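Local coordinates for protein sialidase B (Streptococcus pneumoniae serotype 4, PDB 4XHX) that hydrolyses alpha-(2->3), alpha-(2->6) and alpha-(2->8) linkages to terminal sialic acids in glycoproteins, glycolipids and oligosaccharides, at residues Tyr205-Thr210 with Leu629-Asp634; Gly228-Ser233 with Glu640-Asn645; Phe260-Glu265 with Gly283-Ile288; Asp306-Gly311 with Gly449-Pro454. The protein carries 1 engineered substitution. One frame throughout, in Å; residues are numbered along the deposited sequence.

Contact 1. Residues Tyr205-Thr210 with Leu629-Asp634. With JKK (2-[(3-chlorobenzyl)amino]ethanesulfonic acid), chain B.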
# COMPACT_ATOMS: atom_id res chain seq x y z
N TYR A 205 0.91 8.10 3.00
CA TYR A 205 1.26 6.75 2.54
C TYR A 205 0.10 5.76 2.70
O TYR A 205 -0.75 5.93 3.56
CB TYR A 205 2.49 6.24 3.30
CG TYR A 205 3.57 7.29 3.31
CD1 TYR A 205 4.33 7.52 2.18
CD2 TYR A 205 3.76 8.12 4.41
CE1 TYR A 205 5.31 8.51 2.15
CE2 TYR A 205 4.73 9.11 4.40
CZ TYR A 205 5.50 9.30 3.27
OH TYR A 205 6.47 10.28 3.25
N PHE A 206 0.08 4.74 1.84
CA PHE A 206 -0.94 3.71 1.91
C PHE A 206 -0.34 2.35 1.58
O PHE A 206 0.59 2.24 0.77
CB PHE A 206 -2.10 4.01 0.94
CG PHE A 206 -2.75 5.34 1.18
CD1 PHE A 206 -3.79 5.47 2.08
CD2 PHE A 206 -2.30 6.47 0.51
CE1 PHE A 206 -4.39 6.70 2.31
CE2 PHE A 206 -2.87 7.71 0.74
CZ PHE A 206 -3.93 7.83 1.64
N ARG A 207 -0.85 1.32 2.24
CA ARG A 207 -0.49 -0.06 1.92
C ARG A 207 -1.68 -0.96 2.18
O ARG A 207 -2.67 -0.55 2.79
CB ARG A 207 0.70 -0.52 2.77
CG ARG A 207 2.06 -0.13 2.23
CD ARG A 207 3.12 -1.15 2.69
NE ARG A 207 2.86 -2.50 2.20
CZ ARG A 207 3.56 -3.57 2.58
NH1 ARG A 207 4.56 -3.44 3.45
NH2 ARG A 207 3.27 -4.78 2.10
N ILE A 208 -1.56 -2.22 1.75
CA ILE A 208 -2.54 -3.25 2.06
C ILE A 208 -3.95 -2.95 1.49
O ILE A 208 -4.92 -2.87 2.23
CB ILE A 208 -2.61 -3.51 3.61
CG1 ILE A 208 -1.23 -3.37 4.30
CG2 ILE A 208 -3.20 -4.86 3.90
CD1 ILE A 208 -0.13 -4.30 3.79
N PRO A 209 -4.06 -2.78 0.15
CA PRO A 209 -5.37 -2.53 -0.46
C PRO A 209 -6.29 -3.75 -0.39
O PRO A 209 -5.80 -4.89 -0.42
CB PRO A 209 -5.02 -2.29 -1.93
CG PRO A 209 -3.75 -3.08 -2.15
CD PRO A 209 -2.99 -2.83 -0.86
N THR A 210 -7.59 -3.50 -0.29
CA THR A 210 -8.62 -4.53 -0.47
C THR A 210 -9.68 -4.05 -1.48
O THR A 210 -9.83 -2.84 -1.72
CB THR A 210 -9.33 -4.87 0.84
OG1 THR A 210 -10.25 -3.82 1.19
CG2 THR A 210 -8.28 -5.06 1.96
N LEU A 629 -6.52 -3.20 -7.46
CA LEU A 629 -5.92 -2.13 -6.67
C LEU A 629 -4.67 -2.74 -6.06
O LEU A 629 -4.75 -3.71 -5.32
CB LEU A 629 -6.89 -1.69 -5.58
CG LEU A 629 -6.43 -0.56 -4.67
CD1 LEU A 629 -6.25 0.71 -5.45
CD2 LEU A 629 -7.43 -0.36 -3.53
N PHE A 630 -3.50 -2.20 -6.38
CA PHE A 630 -2.26 -2.89 -6.00
C PHE A 630 -1.16 -1.92 -5.62
O PHE A 630 -1.17 -0.76 -6.04
CB PHE A 630 -1.77 -3.80 -7.13
CG PHE A 630 -1.47 -3.06 -8.41
CD1 PHE A 630 -2.48 -2.73 -9.30
CD2 PHE A 630 -0.18 -2.68 -8.72
CE1 PHE A 630 -2.20 -2.05 -10.48
CE2 PHE A 630 0.09 -2.01 -9.91
CZ PHE A 630 -0.91 -1.69 -10.78
N GLU A 631 -0.21 -2.41 -4.83
CA GLU A 631 1.02 -1.67 -4.56
C GLU A 631 1.96 -1.71 -5.76
O GLU A 631 2.60 -2.72 -6.02
CB GLU A 631 1.72 -2.26 -3.33
CG GLU A 631 0.90 -2.17 -2.05
CD GLU A 631 1.51 -2.94 -0.88
OE1 GLU A 631 2.52 -3.67 -1.07
OE2 GLU A 631 0.96 -2.81 0.24
N LYS A 632 2.03 -0.62 -6.52
CA LYS A 632 2.92 -0.59 -7.67
C LYS A 632 4.33 -0.15 -7.26
O LYS A 632 4.81 0.90 -7.68
CB LYS A 632 2.37 0.32 -8.78
CG LYS A 632 3.01 0.06 -10.14
CD LYS A 632 2.77 1.20 -11.13
CE LYS A 632 3.48 0.92 -12.44
NZ LYS A 632 2.94 -0.30 -13.09
N TYR A 633 4.96 -0.95 -6.40
CA TYR A 633 6.33 -0.73 -5.99
C TYR A 633 6.76 -1.93 -5.19
O TYR A 633 5.93 -2.76 -4.83
CB TYR A 633 6.47 0.56 -5.16
CG TYR A 633 6.08 0.44 -3.70
CD1 TYR A 633 4.75 0.23 -3.32
CD2 TYR A 633 7.04 0.54 -2.71
CE1 TYR A 633 4.41 0.12 -1.96
CE2 TYR A 633 6.71 0.43 -1.37
CZ TYR A 633 5.41 0.24 -1.00
OH TYR A 633 5.12 0.14 0.34
N ASP A 634 8.05 -2.06 -4.93
CA ASP A 634 8.55 -3.16 -4.11
C ASP A 634 8.43 -2.79 -2.62
O ASP A 634 9.32 -2.13 -2.06
CB ASP A 634 9.99 -3.53 -4.49
CG ASP A 634 10.46 -4.85 -3.85
OD1 ASP A 634 10.07 -5.13 -2.70
OD2 ASP A 634 11.21 -5.60 -4.52
CAE JKK B . 0.23 -7.41 11.45
CAF JKK B . 1.03 -6.52 12.25
CAG JKK B . 0.80 -8.04 10.33
CAH JKK B . 2.95 -6.91 10.80
CAI JKK B . 3.74 -8.03 6.62
CAJ JKK B . 4.02 -7.03 5.52
CAK JKK B . 2.79 -8.45 8.79
CAM JKK B . 2.37 -6.27 11.92
CAN JKK B . 2.15 -7.80 10.01
NAL JKK B . 2.97 -7.50 7.71
OAA JKK B . 5.54 -8.71 3.99
OAB JKK B . 6.67 -7.04 5.37
OAC JKK B . 5.53 -6.34 3.39
SAO JKK B . 5.51 -7.28 4.51
CL JKK B . 3.34 -5.20 12.89
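Arg207 and Glu631 join the first and last blades of the sialidase beta-propeller. Arg207 belongs to the sequence Phe206-Arg207-Ile208-Pro209, the FRIP motif of bacterial sialidases. The tight part is apolar and lies beside the strand end. The Pro209 ring covers Leu629, and Pro209 CB presses on Leu629 CD2 at 3.5 Å, a short carbon contact. Pro209 CG also lies against the carbonyl of Leu629.

The other side faces the ligand pocket and is less closely packed with carbon. Tyr633 OH meets Arg207 CD at 3.3 Å, and the guanidinium and phenol planes are nearly perpendicular. Arg207 bends about its CG-CD bond (chi3 62°), which carries its guanidinium up to the bound sulfonate. Its NH1 and NH2 both donate to OAC of the inhibitor, NH2 at 3.0 Å. Arg519 and Arg581 also bind the inhibitor. These three arginines are assigned to substrate binding by similarity and form the family's arginine triad.

Glu631 holds Arg207 at the NE edge of the guanidinium, as a second-shell residue. Its OE1 is gripped by Ser635 and by the backbone N of Tyr615. Its OE2 takes two bonds: Ile208 N reaches the anti lone pair at 3.0 Å, and Arg207 NE approaches from above the carboxylate plane at 2.7 Å.

Contact 2. Residues Gly228-Ser233 with Glu640-Asn645. With JKK (2-[(3-chlorobenzyl)amino]ethanesulfonic acid), chain B.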
# COMPACT_ATOMS: atom_id res chain seq x y z
N GLY A 228 3.10 7.28 9.51
CA GLY A 228 4.53 7.30 9.80
C GLY A 228 5.34 6.58 8.73
O GLY A 228 6.00 5.59 9.03
N GLY A 229 5.30 7.08 7.50
CA GLY A 229 5.96 6.39 6.40
C GLY A 229 5.21 5.10 6.09
O GLY A 229 4.07 4.93 6.53
N THR A 230 5.83 4.20 5.33
CA THR A 230 5.16 2.96 4.91
C THR A 230 5.39 1.80 5.89
O THR A 230 4.98 0.66 5.61
CB THR A 230 5.59 2.53 3.49
OG1 THR A 230 7.02 2.52 3.42
CG2 THR A 230 5.06 3.49 2.44
N HIS A 231 6.04 2.09 7.02
CA HIS A 231 6.35 1.06 8.02
C HIS A 231 5.09 0.37 8.52
O HIS A 231 4.09 1.04 8.81
CB HIS A 231 7.04 1.69 9.24
CG HIS A 231 8.39 2.29 8.95
ND1 HIS A 231 9.38 1.60 8.30
CD2 HIS A 231 8.90 3.51 9.24
CE1 HIS A 231 10.45 2.37 8.18
NE2 HIS A 231 10.18 3.54 8.74
N ASP A 232 5.14 -0.96 8.63
CA ASP A 232 4.19 -1.73 9.46
C ASP A 232 4.21 -1.17 10.89
O ASP A 232 5.20 -0.57 11.31
CB ASP A 232 4.62 -3.21 9.56
CG ASP A 232 4.33 -4.02 8.31
OD1 ASP A 232 3.77 -3.48 7.33
OD2 ASP A 232 4.67 -5.22 8.32
N SER A 233 3.13 -1.37 11.65
CA SER A 233 3.15 -1.07 13.09
C SER A 233 4.42 -1.65 13.77
O SER A 233 4.89 -2.70 13.36
CB SER A 233 1.89 -1.63 13.75
OG SER A 233 0.74 -1.28 13.00
N GLU A 640 12.86 1.39 -1.33
CA GLU A 640 11.60 1.95 -1.83
C GLU A 640 10.59 2.25 -0.71
O GLU A 640 9.36 2.18 -0.91
CB GLU A 640 11.01 1.03 -2.91
CG GLU A 640 12.01 0.68 -4.01
CD GLU A 640 11.37 0.18 -5.29
OE1 GLU A 640 10.13 -0.02 -5.33
OE2 GLU A 640 12.13 -0.02 -6.27
N LEU A 641 11.11 2.56 0.47
CA LEU A 641 10.27 2.94 1.60
C LEU A 641 9.71 4.33 1.37
O LEU A 641 10.31 5.14 0.67
CB LEU A 641 11.07 2.97 2.90
CG LEU A 641 11.85 1.72 3.32
CD1 LEU A 641 12.74 2.08 4.52
CD2 LEU A 641 10.92 0.56 3.64
N HIS A 642 8.56 4.58 1.98
CA HIS A 642 7.94 5.91 2.02
C HIS A 642 7.78 6.59 0.66
O HIS A 642 8.24 7.72 0.46
CB HIS A 642 8.73 6.82 2.97
CG HIS A 642 9.33 6.10 4.13
ND1 HIS A 642 8.61 5.22 4.91
CD2 HIS A 642 10.59 6.12 4.64
CE1 HIS A 642 9.40 4.73 5.85
NE2 HIS A 642 10.60 5.26 5.71
N LEU A 643 7.15 5.89 -0.28
CA LEU A 643 6.77 6.48 -1.56
C LEU A 643 5.28 6.86 -1.53
O LEU A 643 4.45 6.11 -1.01
CB LEU A 643 6.99 5.50 -2.71
CG LEU A 643 8.35 4.81 -2.84
CD1 LEU A 643 8.34 3.82 -4.00
CD2 LEU A 643 9.43 5.86 -3.04
N SER A 644 4.93 8.01 -2.10
CA SER A 644 3.52 8.39 -2.15
C SER A 644 2.84 7.99 -3.45
O SER A 644 3.47 8.01 -4.52
CB SER A 644 3.35 9.89 -1.93
OG SER A 644 3.62 10.18 -0.58
N ASN A 645 1.56 7.66 -3.35
CA ASN A 645 0.72 7.44 -4.53
C ASN A 645 1.23 6.31 -5.41
O ASN A 645 1.30 6.45 -6.63
CB ASN A 645 0.55 8.74 -5.32
CG ASN A 645 -0.22 9.80 -4.55
OD1 ASN A 645 -0.74 9.54 -3.47
ND2 ASN A 645 -0.31 10.99 -5.11
CAE JKK B . 0.23 -7.41 11.45
CAF JKK B . 1.03 -6.52 12.25
CAG JKK B . 0.80 -8.04 10.33
CAH JKK B . 2.95 -6.91 10.80
CAI JKK B . 3.74 -8.03 6.62
CAJ JKK B . 4.02 -7.03 5.52
CAK JKK B . 2.79 -8.45 8.79
CAM JKK B . 2.37 -6.27 11.92
CAN JKK B . 2.15 -7.80 10.01
NAL JKK B . 2.97 -7.50 7.71
OAA JKK B . 5.54 -8.71 3.99
OAB JKK B . 6.67 -7.04 5.37
OAC JKK B . 5.53 -6.34 3.39
SAO JKK B . 5.51 -7.28 4.51
CL JKK B . 3.34 -5.20 12.89
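Thr230 and His642 are brought together by their first torsions. Thr230 OG1 sits between its own backbone N and carbonyl carbon (chi1 51°) and faces the amide of His642. The His642 ring is swung to an unusual chi1 of -33°, which turns its ND1 to Thr230. The two loops occupy equivalent places in the first and last blades of the beta-propeller, each between the second and third strands.

Two nearly straight hydrogen bonds join them reciprocally. His642 N donates to Thr230 OG1 at 2.9 Å, and Thr230 N donates to His642 ND1 at 3.0 Å, close to the imidazole plane. Gly229 CA lies 3.3 Å from the same ND1.

The histidines add a T-shaped pair. The edge of His642 points at the face of His231, with centroids 4.6 Å apart and planes at 79°. NE2 of each ring is bonded to the carbonyl of Lys277, which fixes both rotations.

The loop runs on to Asp232, the proton acceptor by similarity. Arg226 binds its OD1. Its OD2 accepts a bond from the inhibitor amine NAL at 2.9 Å. Within the histidine pair, His642 CE1 stands over the rim of the His231 ring, 3.2 Å from His231 NE2.

Contact 3. Residues Phe260-Glu265 with Gly283-Ile288. With JKK (2-[(3-chlorobenzyl)amino]ethanesulfonic acid), chain B.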
# COMPACT_ATOMS: atom_id res chain seq x y z
N PHE A 260 -7.82 5.72 15.56
CA PHE A 260 -7.46 6.12 16.90
C PHE A 260 -7.12 7.61 16.85
O PHE A 260 -6.85 8.15 15.78
CB PHE A 260 -6.25 5.29 17.37
CG PHE A 260 -6.60 3.91 17.87
CD1 PHE A 260 -7.64 3.72 18.78
CD2 PHE A 260 -5.87 2.80 17.46
CE1 PHE A 260 -7.95 2.45 19.28
CE2 PHE A 260 -6.17 1.52 17.96
CZ PHE A 260 -7.21 1.35 18.86
N ASN A 261 -7.15 8.27 18.00
CA ASN A 261 -6.95 9.72 18.03
C ASN A 261 -5.81 10.15 18.95
O ASN A 261 -5.65 11.34 19.19
CB ASN A 261 -8.22 10.42 18.49
CG ASN A 261 -9.46 9.89 17.80
OD1 ASN A 261 -9.67 10.14 16.62
ND2 ASN A 261 -10.29 9.16 18.54
N ASP A 262 -5.05 9.20 19.48
CA ASP A 262 -3.97 9.51 20.41
C ASP A 262 -2.85 10.33 19.76
O ASP A 262 -2.18 11.12 20.42
CB ASP A 262 -3.43 8.25 21.09
CG ASP A 262 -3.13 7.11 20.09
OD1 ASP A 262 -3.86 6.95 19.10
OD2 ASP A 262 -2.15 6.36 20.33
N TYR A 263 -2.65 10.13 18.45
CA TYR A 263 -1.77 10.97 17.65
C TYR A 263 -2.59 11.65 16.56
O TYR A 263 -3.55 11.06 16.04
CB TYR A 263 -0.65 10.13 17.01
CG TYR A 263 0.55 9.88 17.92
CD1 TYR A 263 0.38 9.29 19.17
CD2 TYR A 263 1.83 10.24 17.52
CE1 TYR A 263 1.47 9.06 20.00
CE2 TYR A 263 2.94 10.02 18.36
CZ TYR A 263 2.74 9.43 19.59
OH TYR A 263 3.80 9.20 20.42
N GLU A 264 -2.21 12.88 16.21
CA GLU A 264 -2.82 13.61 15.10
C GLU A 264 -2.69 12.87 13.77
O GLU A 264 -1.68 12.23 13.50
CB GLU A 264 -2.18 15.01 14.97
CG GLU A 264 -2.81 15.92 13.93
CD GLU A 264 -2.01 17.20 13.70
OE1 GLU A 264 -0.95 17.38 14.33
OE2 GLU A 264 -2.44 18.03 12.88
N GLU A 265 -3.72 12.96 12.94
CA GLU A 265 -3.62 12.55 11.54
C GLU A 265 -2.80 13.58 10.74
O GLU A 265 -3.32 14.60 10.29
CB GLU A 265 -5.04 12.39 10.94
CG GLU A 265 -5.68 11.00 11.21
CD GLU A 265 -6.40 10.90 12.56
OE1 GLU A 265 -6.95 11.93 13.01
OE2 GLU A 265 -6.42 9.80 13.17
N GLY A 283 4.96 5.73 19.80
CA GLY A 283 4.01 5.81 20.90
C GLY A 283 2.53 5.84 20.52
O GLY A 283 1.69 6.17 21.36
N SER A 284 2.21 5.51 19.27
CA SER A 284 0.83 5.54 18.79
C SER A 284 0.20 4.14 18.73
O SER A 284 0.86 3.15 18.40
CB SER A 284 0.78 6.19 17.39
OG SER A 284 -0.55 6.25 16.89
N ALA A 285 -1.09 4.07 19.03
CA ALA A 285 -1.86 2.87 18.75
C ALA A 285 -2.12 2.84 17.24
O ALA A 285 -2.05 3.88 16.57
CB ALA A 285 -3.17 2.90 19.54
N SER A 286 -2.38 1.66 16.67
CA SER A 286 -2.66 1.58 15.23
C SER A 286 -3.50 0.38 14.86
O SER A 286 -3.63 -0.57 15.63
CB SER A 286 -1.36 1.53 14.41
OG SER A 286 -0.60 0.40 14.80
N PHE A 287 -4.05 0.43 13.65
CA PHE A 287 -4.68 -0.73 13.02
C PHE A 287 -3.80 -1.15 11.84
O PHE A 287 -2.98 -0.36 11.37
CB PHE A 287 -6.08 -0.39 12.52
CG PHE A 287 -6.98 0.13 13.59
CD1 PHE A 287 -7.01 1.49 13.88
CD2 PHE A 287 -7.80 -0.73 14.31
CE1 PHE A 287 -7.83 1.98 14.86
CE2 PHE A 287 -8.63 -0.25 15.29
CZ PHE A 287 -8.65 1.11 15.57
N ILE A 288 -3.95 -2.38 11.38
CA ILE A 288 -3.16 -2.84 10.25
C ILE A 288 -3.80 -4.09 9.69
O ILE A 288 -4.36 -4.89 10.44
CB ILE A 288 -1.67 -3.09 10.68
CG1 ILE A 288 -0.83 -3.65 9.53
CG2 ILE A 288 -1.61 -4.00 11.90
CD1 ILE A 288 0.68 -3.69 9.85
CAE JKK B . 0.23 -7.41 11.45
CAF JKK B . 1.03 -6.52 12.25
CAG JKK B . 0.80 -8.04 10.33
CAH JKK B . 2.95 -6.91 10.80
CAI JKK B . 3.74 -8.03 6.62
CAJ JKK B . 4.02 -7.03 5.52
CAK JKK B . 2.79 -8.45 8.79
CAM JKK B . 2.37 -6.27 11.92
CAN JKK B . 2.15 -7.80 10.01
NAL JKK B . 2.97 -7.50 7.71
OAA JKK B . 5.54 -8.71 3.99
OAB JKK B . 6.67 -7.04 5.37
OAC JKK B . 5.53 -6.34 3.39
SAO JKK B . 5.51 -7.28 4.51
CL JKK B . 3.34 -5.20 12.89
O HOH W 1 -2.98 7.58 16.82
O HOH W 2 -0.68 6.49 22.56
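Phe260 and Phe287 form an offset stack, with centroids 4.4 Å apart and planes at 17°. Phe287 CZ lies over one face of Phe260, displaced toward its rim, while Phe260 CE2 lies over a face of Phe287. The backbone N of Phe260 sits at the edge of the Phe287 ring. Ala285 CB approaches Phe260 CD2 obliquely at 3.4 Å.

Tyr263 has a second flat surface. Ser284 CB rests over one face in a CH-pi contact, 3.8 Å from the ring centroid. Beyond it, Tyr263 CE1 comes 3.2 Å from the carbonyl O of Gly283.

The polar link lies between the two aromatic groups. Asp262 CG is held between its backbone N and carbonyl carbon (chi1 48°), and the carboxylate faces the other segment. OD2 accepts from Ala285 N at 2.8 Å, through its syn lone pair. One water joins Asp262 OD1, Tyr263 N and Ser284 OG. Another joins Asp262 OD2 to the carbonyl of Gly283. Ser284 OG donates in turn to Ala285 O. The buried carboxylate is therefore held by an amide and two waters.

The loop 260-265 follows the first propeller blade and packs on the start of strand 286-294, the opening strand of the second. Val307 of strand 301-308 backs both phenylalanines. Tyr263 stacks on Tyr384 of strand 377-387, and its OH is hydrogen-bonded to Glu395.

Contact 4. Residues Asp306-Gly311 with Gly449-Pro454. With JKK (2-[(3-chlorobenzyl)amino]ethanesulfonic acid), chain B.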
# COMPACT_ATOMS: atom_id res chain seq x y z
N ASP A 306 -6.41 -6.04 12.23
CA ASP A 306 -5.60 -6.20 13.44
C ASP A 306 -5.57 -4.87 14.21
O ASP A 306 -5.59 -3.80 13.62
CB ASP A 306 -4.15 -6.61 13.13
CG ASP A 306 -4.04 -7.94 12.36
OD1 ASP A 306 -4.92 -8.82 12.44
OD2 ASP A 306 -3.02 -8.11 11.66
N VAL A 307 -5.50 -4.95 15.54
CA VAL A 307 -5.35 -3.76 16.36
C VAL A 307 -4.11 -3.86 17.22
O VAL A 307 -3.83 -4.93 17.78
CB VAL A 307 -6.50 -3.60 17.35
CG1 VAL A 307 -6.56 -2.16 17.86
CG2 VAL A 307 -7.80 -4.04 16.72
N MET A 308 -3.42 -2.74 17.37
CA MET A 308 -2.17 -2.68 18.12
C MET A 308 -2.21 -1.54 19.13
O MET A 308 -2.44 -0.39 18.75
CB MET A 308 -0.99 -2.43 17.18
CG MET A 308 -0.92 -3.37 15.99
SD MET A 308 -0.11 -4.90 16.44
CE MET A 308 -0.61 -5.96 15.09
N PRO A 309 -1.95 -1.84 20.41
CA PRO A 309 -1.84 -0.80 21.43
C PRO A 309 -0.58 0.01 21.17
O PRO A 309 0.29 -0.46 20.43
CB PRO A 309 -1.69 -1.58 22.74
CG PRO A 309 -2.06 -3.01 22.40
CD PRO A 309 -1.73 -3.19 20.96
N ALA A 310 -0.51 1.20 21.77
CA ALA A 310 0.60 2.15 21.58
C ALA A 310 1.97 1.48 21.64
O ALA A 310 2.26 0.72 22.56
CB ALA A 310 0.51 3.28 22.59
N GLY A 311 2.79 1.77 20.63
CA GLY A 311 4.15 1.26 20.56
C GLY A 311 4.31 -0.17 20.08
O GLY A 311 5.44 -0.68 20.03
N GLY A 449 -3.08 -13.55 19.82
CA GLY A 449 -4.08 -13.74 18.78
C GLY A 449 -3.47 -14.00 17.42
O GLY A 449 -2.27 -13.84 17.21
N THR A 450 -4.31 -14.42 16.49
CA THR A 450 -3.84 -14.67 15.13
C THR A 450 -3.79 -13.36 14.34
O THR A 450 -4.25 -12.31 14.81
CB THR A 450 -4.70 -15.72 14.42
OG1 THR A 450 -6.04 -15.24 14.28
CG2 THR A 450 -4.71 -17.01 15.22
N TYR A 451 -3.20 -13.43 13.15
CA TYR A 451 -3.03 -12.26 12.31
C TYR A 451 -4.01 -12.32 11.15
O TYR A 451 -4.06 -13.32 10.43
CB TYR A 451 -1.58 -12.20 11.81
CG TYR A 451 -0.64 -11.83 12.93
CD1 TYR A 451 -0.46 -10.49 13.28
CD2 TYR A 451 0.03 -12.79 13.67
CE1 TYR A 451 0.36 -10.13 14.30
CE2 TYR A 451 0.85 -12.43 14.71
CZ TYR A 451 1.01 -11.10 15.03
OH TYR A 451 1.84 -10.70 16.05
N LEU A 452 -4.82 -11.28 10.98
CA LEU A 452 -5.82 -11.28 9.91
C LEU A 452 -5.16 -11.36 8.53
O LEU A 452 -4.13 -10.73 8.29
CB LEU A 452 -6.71 -10.04 9.99
CG LEU A 452 -7.94 -10.02 9.08
CD1 LEU A 452 -8.96 -11.05 9.50
CD2 LEU A 452 -8.56 -8.65 9.03
N CYS A 453 -5.74 -12.15 7.64
CA CYS A 453 -5.29 -12.15 6.26
C CYS A 453 -5.98 -11.02 5.54
O CYS A 453 -7.20 -11.01 5.41
CB CYS A 453 -5.61 -13.48 5.58
SG CYS A 453 -4.85 -14.92 6.39
N PRO A 454 -5.19 -10.04 5.06
CA PRO A 454 -5.80 -8.88 4.41
C PRO A 454 -6.42 -9.24 3.07
O PRO A 454 -5.95 -10.15 2.40
CB PRO A 454 -4.62 -7.94 4.21
CG PRO A 454 -3.42 -8.83 4.19
CD PRO A 454 -3.74 -9.88 5.21
CAE JKK B . 0.23 -7.41 11.45
CAF JKK B . 1.03 -6.52 12.25
CAG JKK B . 0.80 -8.04 10.33
CAH JKK B . 2.95 -6.91 10.80
CAI JKK B . 3.74 -8.03 6.62
CAJ JKK B . 4.02 -7.03 5.52
CAK JKK B . 2.79 -8.45 8.79
CAM JKK B . 2.37 -6.27 11.92
CAN JKK B . 2.15 -7.80 10.01
NAL JKK B . 2.97 -7.50 7.71
OAA JKK B . 5.54 -8.71 3.99
OAB JKK B . 6.67 -7.04 5.37
OAC JKK B . 5.53 -6.34 3.39
SAO JKK B . 5.51 -7.28 4.51
CL JKK B . 3.34 -5.20 12.89
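Asp306 and Leu452 make the polar link of this contact. Leu452 N donates to the syn lone pair of Asp306 OD1 at 2.9 Å, with an N-H...O angle of 166°. Leu452 CB lies 3.3 Å from the same oxygen. The bond joins the second and third blades of the sialidase beta-propeller. It reaches from strand 301-308 to the start of strand 451-459, with strand 286-294 between them in the mixed sheet.

The contacts at the edge of the Tyr451 ring are looser. Met308 bends about its CB-CG bond (chi2 -83°), and its methyl CE comes 4.4 Å from Tyr451 CE1, near the ring plane. Asp306 OD2 also lies at the edge of this ring, 3.9 Å from Tyr451 CD1. The edge of Tyr451 is thus met by a methyl and a carboxylate oxygen.

The remaining contacts are with the inhibitor. Its chlorobenzyl ring packs against these side chains. Met308 CE touches CAF at 3.3 Å. Tyr451 CD1 lies 3.6 Å from CAE. Ile288 of the intervening strand also touches this ring.

The two carboxylate oxygens of Asp306 play different parts. OD1 is held by the amide, which helps to orient the group. OD2 is turned to the ligand and lies 3.3 Å from CAE, close to the line of that ring C-H. A negative charge here would probably favour the electron-poor edge of the chlorobenzyl ring.

In the fold
The chain starts in the N-terminal lectin-like domain and reaches the propeller at 205-210, where contact 1 opens. Contact 2 opens soon after, at 228-233. Contact 3 closes a short loop, 260-265 to 283-288, between the first and second blades. Contact 4 follows in series and spans the inserted sheet around strand 377-387, tying the second blade to the third. It shares the sheet of strands 286-294 and 301-308 with contact 3. Both nest inside the long loops of contacts 1 and 2. Contact 1 closes at 629-634, before contact 2 closes at 640-645, so the two cross. Both join the first blade to the last and so close the propeller ring beside the inhibitor.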